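Local structure of holo-[acyl-carrier-protein] synthase (Neisseria meningitidis FAM18, 5SUV) at residues L37-Q42 and A51-A56. The protein is an AcpS-type member of the 4'-phosphopantetheinyl transferase superfamily, an alpha/beta protein that binds coenzyme A. Sequence-based numbering, arbitrary orientation.
Sequences LLEFPQ and AKRFAA. With COA (coenzyme A), chain F.
E39 OE2 is shared by two groups: it is hydrogen-bonded to the hydroxyl of Y49, and it lies 3.9 Å from R53 NH2 in a long salt bridge. That ion pair is the whole of the direct contact between 37-42 and 51-56, and just 36 Å² of surface is buried by it. The carboxylate comes to the guanidinium obliquely, with the two planes 90° apart, so the usual flat two-pronged pairing does not form. E39 has its CG between the backbone N and the carbonyl carbon (chi1 66°) and runs extended from there, which carries the acid across to the arginine. The R53 chain starts toward 37-42 and bends at chi2 (-46°), and the guanidinium makes a cation-pi contact with Y49, so that tyrosine is a partner of both charged residues. R53 NE also makes a weak, long ion pair with E36.

In this 4'-phosphopantetheinyl transferase fold, the contact joins the short helix 34-39 to the long helix 46-63, whose A51 and A55 pack on strand 117-125 of the three-stranded antiparallel sheet. Next to R53, K52 leaves the long helix on a different side and stretches to coenzyme A, where NZ lies 2.9 Å from O3B, a hydrogen bond that must be called doubtful because NZ sits too close to a phosphate oxygen. S112 and H81, together with K62 of the second subunit, also hydrogen-bond coenzyme A.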
loop_
_atom_site.group_PDB
_atom_site.type_symbol
_atom_site.label_atom_id
_atom_site.label_comp_id
_atom_site.label_asym_id
_atom_site.label_seq_id
_atom_site.Cartn_x
_atom_site.Cartn_y
_atom_site.Cartn_z
ATOM N N LEU A 37 24.627 8.830 -0.571
ATOM C CA LEU A 37 25.677 8.468 0.371
ATOM C C LEU A 37 26.441 9.693 0.845
ATOM O O LEU A 37 26.979 9.697 1.958
ATOM C CB LEU A 37 26.627 7.453 -0.277
ATOM C CG LEU A 37 27.674 6.798 0.624
ATOM C CD1 LEU A 37 27.012 6.047 1.776
ATOM C CD2 LEU A 37 28.553 5.858 -0.188
ATOM N N LEU A 38 26.496 10.740 0.021
ATOM C CA LEU A 38 27.206 11.953 0.402
ATOM C C LEU A 38 26.417 12.783 1.404
ATOM O O LEU A 38 27.022 13.441 2.258
ATOM C CB LEU A 38 27.518 12.786 -0.843
ATOM C CG LEU A 38 28.489 12.142 -1.836
ATOM C CD1 LEU A 38 28.569 12.961 -3.115
ATOM C CD2 LEU A 38 29.869 11.987 -1.217
ATOM N N GLU A 39 25.084 12.760 1.324
ATOM C CA GLU A 39 24.236 13.513 2.239
ATOM C C GLU A 39 23.795 12.698 3.448
ATOM O O GLU A 39 23.197 13.262 4.371
ATOM C CB GLU A 39 22.992 14.037 1.510
ATOM C CG GLU A 39 22.038 12.946 1.042
ATOM C CD GLU A 39 20.741 13.494 0.475
ATOM O OE1 GLU A 39 20.560 14.730 0.481
ATOM O OE2 GLU A 39 19.898 12.684 0.026
ATOM N N PHE A 40 24.059 11.392 3.462
ATOM C CA PHE A 40 23.663 10.570 4.605
ATOM C C PHE A 40 24.238 11.081 5.920
ATOM O O PHE A 40 23.488 11.133 6.911
ATOM C CB PHE A 40 24.077 9.117 4.343
ATOM C CG PHE A 40 23.676 8.152 5.425
ATOM C CD1 PHE A 40 22.367 8.076 5.859
ATOM C CD2 PHE A 40 24.609 7.283 5.966
ATOM C CE1 PHE A 40 21.998 7.167 6.841
ATOM C CE2 PHE A 40 24.249 6.374 6.941
ATOM C CZ PHE A 40 22.938 6.314 7.377
ATOM N N PRO A 41 25.511 11.477 6.010
ATOM C CA PRO A 41 26.024 11.986 7.294
ATOM C C PRO A 41 25.219 13.144 7.864
ATOM O O PRO A 41 25.352 13.435 9.059
ATOM C CB PRO A 41 27.461 12.413 6.956
ATOM C CG PRO A 41 27.831 11.606 5.766
ATOM C CD PRO A 41 26.557 11.446 4.975
ATOM N N GLN A 42 24.384 13.807 7.063
ATOM C CA GLN A 42 23.574 14.921 7.537
ATOM C C GLN A 42 22.140 14.527 7.860
ATOM O O GLN A 42 21.356 15.386 8.280
ATOM C CB GLN A 42 23.574 16.044 6.498
ATOM C CG GLN A 42 24.932 16.732 6.358
ATOM C CD GLN A 42 24.938 17.811 5.298
ATOM O OE1 GLN A 42 24.362 17.642 4.221
ATOM N NE2 GLN A 42 25.590 18.934 5.596
ATOM N N ALA A 51 15.996 3.187 6.310
ATOM C CA ALA A 51 14.803 2.356 6.204
ATOM C C ALA A 51 13.912 2.813 5.055
ATOM O O ALA A 51 13.420 1.994 4.277
ATOM C CB ALA A 51 14.029 2.382 7.525
ATOM N N LYS A 52 13.675 4.122 4.949
ATOM C CA LYS A 52 12.816 4.650 3.891
ATOM C C LYS A 52 13.418 4.394 2.515
ATOM O O LYS A 52 12.710 3.996 1.580
ATOM C CB LYS A 52 12.592 6.151 4.090
ATOM C CG LYS A 52 11.619 6.479 5.234
ATOM C CD LYS A 52 11.307 7.961 5.329
ATOM C CE LYS A 52 10.327 8.237 6.472
ATOM N NZ LYS A 52 10.110 9.689 6.698
ATOM N N ARG A 53 14.722 4.614 2.373
ATOM C CA ARG A 53 15.371 4.349 1.093
ATOM C C ARG A 53 15.302 2.869 0.748
ATOM O O ARG A 53 14.975 2.502 -0.384
ATOM C CB ARG A 53 16.827 4.838 1.122
ATOM C CG ARG A 53 17.016 6.322 1.392
ATOM C CD ARG A 53 16.084 7.174 0.567
ATOM N NE ARG A 53 16.500 8.579 0.486
ATOM C CZ ARG A 53 16.296 9.488 1.434
ATOM N NH1 ARG A 53 15.695 9.161 2.569
ATOM N NH2 ARG A 53 16.695 10.733 1.247
ATOM N N PHE A 54 15.578 2.001 1.720
ATOM C CA PHE A 54 15.524 0.566 1.477
ATOM C C PHE A 54 14.127 0.145 1.037
ATOM O O PHE A 54 13.970 -0.578 0.047
ATOM C CB PHE A 54 15.966 -0.181 2.739
ATOM C CG PHE A 54 16.158 -1.651 2.553
ATOM C CD1 PHE A 54 17.164 -2.137 1.747
ATOM C CD2 PHE A 54 15.331 -2.557 3.198
ATOM C CE1 PHE A 54 17.339 -3.496 1.566
ATOM C CE2 PHE A 54 15.503 -3.917 3.022
ATOM C CZ PHE A 54 16.522 -4.386 2.217
ATOM N N ALA A 55 13.091 0.609 1.744
ATOM C CA ALA A 55 11.734 0.225 1.359
ATOM C C ALA A 55 11.377 0.773 -0.018
ATOM O O ALA A 55 10.768 0.077 -0.833
ATOM C CB ALA A 55 10.711 0.714 2.384
ATOM N N ALA A 56 11.733 2.030 -0.283
ATOM C CA ALA A 56 11.372 2.652 -1.552
ATOM C C ALA A 56 12.079 1.967 -2.715
ATOM O O ALA A 56 11.485 1.751 -3.774
ATOM C CB ALA A 56 11.721 4.140 -1.515
HETATM N N1A COA F . 3.106 15.014 -0.513
HETATM C C2A COA F . 3.273 13.686 -0.475
HETATM N N3A COA F . 3.964 13.003 0.397
HETATM C C4A COA F . 4.603 13.774 1.394
HETATM C C5A COA F . 4.540 15.197 1.477
HETATM C C6A COA F . 3.759 15.759 0.477
HETATM N N6A COA F . 3.614 17.061 0.450
HETATM N N7A COA F . 5.183 15.656 2.462
HETATM C C8A COA F . 5.688 14.585 3.012
HETATM N N9A COA F . 5.362 13.425 2.410
HETATM C C1B COA F . 5.773 12.121 2.770
HETATM C C2B COA F . 7.382 12.023 2.811
HETATM O O2B COA F . 7.877 10.923 2.144
HETATM C C3B COA F . 7.558 11.839 4.316
HETATM O O3B COA F . 8.600 11.071 4.652
HETATM P P3B COA F . 10.161 11.624 3.986
HETATM O O7A COA F . 10.911 10.994 4.986
HETATM O O8A COA F . 10.176 11.006 2.648
HETATM O O9A COA F . 9.945 13.076 4.029
HETATM C C4B COA F . 6.234 11.097 4.607
HETATM O O4B COA F . 5.288 11.894 4.004
HETATM C C5B COA F . 5.956 10.978 6.066
HETATM O O5B COA F . 4.821 10.115 6.181
HETATM P P1A COA F . 4.060 10.243 7.560
HETATM O O1A COA F . 4.958 9.963 8.705
HETATM O O2A COA F . 2.705 9.656 7.386
HETATM O O3A COA F . 3.928 11.862 7.687
HETATM P P2A COA F . 3.238 12.380 8.955
HETATM O O4A COA F . 2.059 11.648 9.285
HETATM O O5A COA F . 4.181 12.797 10.065
HETATM O O6A COA F . 2.672 13.810 8.369
HETATM C CBP COA F . 1.493 14.766 6.587
HETATM C CCP COA F . 1.787 13.526 7.357
HETATM C CDP COA F . 2.603 14.955 5.685
HETATM C CEP COA F . 0.258 14.577 5.749
HETATM C CAP COA F . 1.293 16.030 7.480
HETATM O OAP COA F . 0.933 17.126 6.730
HETATM C C9P COA F . 0.175 15.900 8.534
HETATM O O9P COA F . -0.981 16.072 8.181
HETATM N N8P COA F . 0.524 15.647 9.896
HETATM C C7P COA F . -0.506 15.504 10.984
HETATM C C6P COA F . -1.739 16.354 10.749
HETATM C C5P COA F . -2.249 16.936 12.057
HETATM O O5P COA F . -2.591 18.069 12.130
HETATM N N4P COA F . -2.344 16.125 13.184
HETATM C C3P COA F . -2.830 16.694 14.441
HETATM C C2P COA F . -4.324 16.573 14.584
HETATM S S1P COA F . -5.178 18.182 14.307
#